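Local coordinates for protein DNA-(apurinic or apyrimidinic site) lyase (Xenopus laevis, PDB 6WCD) that acts as a weak apurinic/apyrimidinic endonuclease and a 3'-5' exonuclease in the repair of oxidative and alkylation damage to DNA, at residues R208-L211 with N212-L215; L163-T166 with R167-I171. All coordinates share one frame; numbering follows the deposited sequence.

Interaction 1 of 2, residues R208-L211 with N212-L215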
loop_
_atom_site.group_PDB
_atom_site.type_symbol
_atom_site.label_atom_id
_atom_site.label_comp_id
_atom_site.label_asym_id
_atom_site.label_seq_id
_atom_site.Cartn_x
_atom_site.Cartn_y
_atom_site.Cartn_z
ATOM N N ARG A 208 3.400 -10.140 14.489
ATOM C CA ARG A 208 3.298 -9.044 15.435
ATOM C C ARG A 208 4.647 -8.721 16.028
ATOM O O ARG A 208 4.965 -7.539 16.238
ATOM C CB ARG A 208 2.277 -9.414 16.510
ATOM C CG ARG A 208 1.957 -8.334 17.434
ATOM C CD ARG A 208 0.759 -8.756 18.273
ATOM N NE ARG A 208 -0.436 -8.814 17.434
ATOM C CZ ARG A 208 -1.276 -9.830 17.315
ATOM N NH1 ARG A 208 -1.109 -10.977 17.981
ATOM N NH2 ARG A 208 -2.306 -9.695 16.516
ATOM N N GLN A 209 5.491 -9.723 16.232
ATOM C CA GLN A 209 6.864 -9.437 16.634
ATOM C C GLN A 209 7.544 -8.586 15.573
ATOM O O GLN A 209 8.327 -7.671 15.890
ATOM C CB GLN A 209 7.651 -10.731 16.867
ATOM C CG GLN A 209 7.182 -11.507 18.082
ATOM C CD GLN A 209 7.895 -12.853 18.210
ATOM O OE1 GLN A 209 8.566 -13.304 17.281
ATOM N NE2 GLN A 209 7.747 -13.494 19.362
ATOM N N TRP A 210 7.320 -8.921 14.303
ATOM C CA TRP A 210 7.917 -8.132 13.225
ATOM C C TRP A 210 7.459 -6.690 13.294
ATOM O O TRP A 210 8.277 -5.753 13.245
ATOM C CB TRP A 210 7.579 -8.759 11.856
ATOM C CG TRP A 210 8.056 -7.856 10.771
ATOM C CD1 TRP A 210 9.341 -7.697 10.382
ATOM C CD2 TRP A 210 7.283 -6.938 10.057
ATOM N NE1 TRP A 210 9.415 -6.739 9.410
ATOM C CE2 TRP A 210 8.164 -6.220 9.203
ATOM C CE3 TRP A 210 5.924 -6.625 10.008
ATOM C CZ2 TRP A 210 7.706 -5.247 8.328
ATOM C CZ3 TRP A 210 5.486 -5.664 9.144
ATOM C CH2 TRP A 210 6.382 -4.972 8.317
ATOM N N LEU A 211 6.152 -6.479 13.426
ATOM C CA LEU A 211 5.616 -5.127 13.485
ATOM C C LEU A 211 6.157 -4.372 14.686
ATOM O O LEU A 211 6.469 -3.167 14.581
ATOM C CB LEU A 211 4.096 -5.178 13.586
ATOM C CG LEU A 211 3.207 -4.720 12.457
ATOM C CD1 LEU A 211 1.816 -4.504 13.000
ATOM C CD2 LEU A 211 3.724 -3.488 11.740
ATOM N N ASN A 212 6.232 -5.034 15.862
ATOM C CA ASN A 212 6.705 -4.387 17.062
ATOM C C ASN A 212 8.090 -3.794 16.868
ATOM O O ASN A 212 8.390 -2.735 17.427
ATOM C CB ASN A 212 6.742 -5.359 18.238
ATOM C CG ASN A 212 5.363 -5.740 18.784
ATOM O OD1 ASN A 212 4.406 -5.004 18.662
ATOM N ND2 ASN A 212 5.293 -6.906 19.455
ATOM N N GLN A 213 8.989 -4.498 16.164
ATOM C CA GLN A 213 10.326 -3.949 15.971
ATOM C C GLN A 213 10.417 -3.028 14.771
ATOM O O GLN A 213 11.337 -2.193 14.721
ATOM C CB GLN A 213 11.379 -5.069 15.873
ATOM C CG GLN A 213 11.152 -6.063 14.780
ATOM C CD GLN A 213 11.694 -5.598 13.441
ATOM O OE1 GLN A 213 12.813 -5.072 13.338
ATOM N NE2 GLN A 213 10.922 -5.814 12.418
ATOM N N PHE A 214 9.476 -3.114 13.831
ATOM C CA PHE A 214 9.505 -2.248 12.664
ATOM C C PHE A 214 8.995 -0.850 13.016
ATOM O O PHE A 214 9.495 0.169 12.482
ATOM C CB PHE A 214 8.643 -2.874 11.546
ATOM C CG PHE A 214 8.701 -2.142 10.262
ATOM C CD1 PHE A 214 9.899 -1.999 9.576
ATOM C CD2 PHE A 214 7.567 -1.621 9.723
ATOM C CE1 PHE A 214 9.973 -1.321 8.402
ATOM C CE2 PHE A 214 7.629 -0.937 8.514
ATOM C CZ PHE A 214 8.831 -0.810 7.870
ATOM N N LEU A 215 8.048 -0.781 13.941
ATOM C CA LEU A 215 7.419 0.480 14.330
ATOM C C LEU A 215 8.087 1.046 15.565
ATOM O O LEU A 215 8.473 0.312 16.472
ATOM C CB LEU A 215 5.928 0.291 14.605
ATOM C CG LEU A 215 5.099 -0.206 13.435
ATOM C CD1 LEU A 215 3.667 -0.392 13.855
ATOM C CD2 LEU A 215 5.161 0.758 12.289
#
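Phe214 lays its ring beside the six-membered ring of Trp210, one helical turn earlier, in an offset stack with centroids 4.9 Å apart and planes only 16° from parallel. Both side chains run the same way, each with CG anti to its own backbone N, and the nearest carbons are Trp210 CZ2 and Phe214 CG at 3.8 Å. Phe214 CB also sits over the indole face, a CH-pi contact 4.3 Å from the six-ring centroid. This i to i+4 pairing lies on the last turns of helix 206-214 of the endonuclease/exonuclease/phosphatase domain, where Tyr161 stacks on Trp210 and Phe239 on Phe214. Trp210 O takes two donors in its carbonyl plane: the amide Phe214 N at 3.0 Å, and Gln213 NE2 on a lone pair at 2.8 Å. The second bond depends on a bend at chi2 (84°) that folds the Gln213 chain back over the helix, bringing NE2 obliquely to within 3.2 Å of Trp210 CD1. At the helix end, where Leu215 has already left helical geometry, Leu211 CD2 meets Leu215 CD1 at 3.7 Å, and these leucines press on Tyr274 and Leu276 respectively, both of strand 269-278.

Interaction 2 of 2, residues L163-T166 with R167-I171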
loop_
_atom_site.group_PDB
_atom_site.type_symbol
_atom_site.label_atom_id
_atom_site.label_comp_id
_atom_site.label_asym_id
_atom_site.label_seq_id
_atom_site.Cartn_x
_atom_site.Cartn_y
_atom_site.Cartn_z
ATOM N N LEU A 163 11.595 -8.692 3.574
ATOM C CA LEU A 163 11.967 -7.954 2.359
ATOM C C LEU A 163 11.422 -6.524 2.360
ATOM O O LEU A 163 12.115 -5.577 1.935
ATOM C CB LEU A 163 11.470 -8.718 1.121
ATOM C CG LEU A 163 11.805 -8.121 -0.263
ATOM C CD1 LEU A 163 13.302 -8.114 -0.399
ATOM C CD2 LEU A 163 11.135 -8.989 -1.344
ATOM N N LEU A 164 10.182 -6.339 2.764
ATOM C CA LEU A 164 9.589 -5.010 2.859
ATOM C C LEU A 164 10.389 -4.121 3.786
ATOM O O LEU A 164 10.700 -2.978 3.429
ATOM C CB LEU A 164 8.154 -5.157 3.348
ATOM C CG LEU A 164 7.430 -3.858 3.710
ATOM C CD1 LEU A 164 7.330 -2.926 2.507
ATOM C CD2 LEU A 164 6.035 -4.233 4.220
ATOM N N GLN A 165 10.760 -4.623 4.966
ATOM C CA GLN A 165 11.588 -3.833 5.877
ATOM C C GLN A 165 12.912 -3.474 5.245
ATOM O O GLN A 165 13.377 -2.309 5.336
ATOM C CB GLN A 165 11.774 -4.579 7.197
ATOM C CG GLN A 165 12.649 -3.860 8.154
ATOM C CD GLN A 165 12.596 -4.429 9.527
ATOM O OE1 GLN A 165 12.119 -5.538 9.742
ATOM N NE2 GLN A 165 13.149 -3.680 10.490
ATOM N N THR A 166 13.563 -4.451 4.635
ATOM C CA THR A 166 14.862 -4.207 4.014
ATOM C C THR A 166 14.758 -3.088 2.993
ATOM O O THR A 166 15.588 -2.173 2.952
ATOM C CB THR A 166 15.364 -5.492 3.364
ATOM O OG1 THR A 166 15.602 -6.487 4.370
ATOM C CG2 THR A 166 16.709 -5.254 2.665
ATOM N N ARG A 167 13.764 -3.159 2.122
ATOM C CA ARG A 167 13.670 -2.172 1.057
ATOM C C ARG A 167 13.317 -0.793 1.609
ATOM O O ARG A 167 13.887 0.215 1.195
ATOM C CB ARG A 167 12.636 -2.615 0.023
ATOM C CG ARG A 167 12.513 -1.638 -1.150
ATOM C CD ARG A 167 13.799 -1.616 -1.966
ATOM N NE ARG A 167 13.766 -0.708 -3.112
ATOM C CZ ARG A 167 13.148 -0.977 -4.251
ATOM N NH1 ARG A 167 12.464 -2.081 -4.396
ATOM N NH2 ARG A 167 13.195 -0.105 -5.272
ATOM N N ALA A 168 12.324 -0.727 2.498
ATOM C CA ALA A 168 11.854 0.561 3.002
ATOM C C ALA A 168 12.947 1.274 3.765
ATOM O O ALA A 168 13.127 2.496 3.609
ATOM C CB ALA A 168 10.638 0.345 3.876
ATOM N N GLU A 169 13.710 0.542 4.580
ATOM C CA GLU A 169 14.809 1.162 5.326
ATOM C C GLU A 169 15.941 1.579 4.401
ATOM O O GLU A 169 16.599 2.613 4.650
ATOM C CB GLU A 169 15.273 0.220 6.439
ATOM C CG GLU A 169 14.178 0.083 7.486
ATOM C CD GLU A 169 14.572 -0.756 8.682
ATOM O OE1 GLU A 169 15.723 -1.273 8.753
ATOM O OE2 GLU A 169 13.710 -0.896 9.559
ATOM N N ALA A 170 16.165 0.854 3.307
ATOM C CA ALA A 170 17.240 1.254 2.406
ATOM C C ALA A 170 16.870 2.526 1.658
ATOM O O ALA A 170 17.714 3.423 1.494
ATOM C CB ALA A 170 17.550 0.150 1.400
ATOM N N ILE A 171 15.617 2.643 1.247
ATOM C CA ILE A 171 15.196 3.891 0.592
ATOM C C ILE A 171 15.327 5.031 1.584
ATOM O O ILE A 171 15.842 6.108 1.256
ATOM C CB ILE A 171 13.762 3.760 0.050
ATOM C CG1 ILE A 171 13.736 2.707 -1.056
ATOM C CG2 ILE A 171 13.237 5.107 -0.430
ATOM C CD1 ILE A 171 12.306 2.217 -1.413
#
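The side-chain bond of this contact runs from Gln165 NE2 to Glu169 OE2 at 3.0 Å, a nearly straight one (162°) between residues four apart on helix 152-173. The two chains run side by side in the same direction, both extended beyond CG, yet their flat ends are turned almost at right angles, the amide and carboxylate planes 83° apart. NE2 therefore comes down on OE2 from above the carboxylate plane, while OE2 lies close to the plane of the amide. Beneath the bond, Gln165 CG passes 3.4 Å from Glu169 OE2, and CB and CG of Glu169 rest on the carbonyl Gln165 O. The reach follows from the first torsions: Gln165 CG is anti to its backbone N, whereas Glu169 CG is anti to its carbonyl carbon (chi1 -67°), a combination that brings the ends together. The helix itself is regular here, with Ala168 N bound to Leu164 O at 2.9 Å. It is the crossover helix of a beta-alpha-beta unit, and its buried side sets Leu164 and Ala168 on Ile139 of strand 133-142. On another side, Arg167 sends its guanidinium to Gly97 O. An alanine in place of Glu169 would probably leave Gln165 NE2 without its acceptor and the amide less firmly fixed in rotation. With Gln165 NE2 donating to a carboxylate and Gln165 OE1 accepting from Gln213 NE2, the chemistry implies a definite orientation for the amide, its two ends not interchangeable.

Overall arrangement
Interaction 2, on helix 152-173, comes first along the chain, and interaction 1, on helix 206-214, follows; their centres are 14 Å apart, within one nuclease domain. The strand 177-181 lies between them in sequence, completing the beta-alpha-beta unit with strand 133-142. Besides the amide contact of Gln213 with Gln165, the two helices touch where Phe214 CD1 packs on Gln165 CG at 3.6 Å and Phe214 CE1 approaches Glu169 OE2 at 3.9 Å. The residues paired along each helix thus also make up the face it turns to the other. The side chain of Trp210 is about 9 Å, and that of Leu164 about 10 Å, from the side chain of Asn185, the probable transition-state stabiliser, so both helices lie near the probable active site.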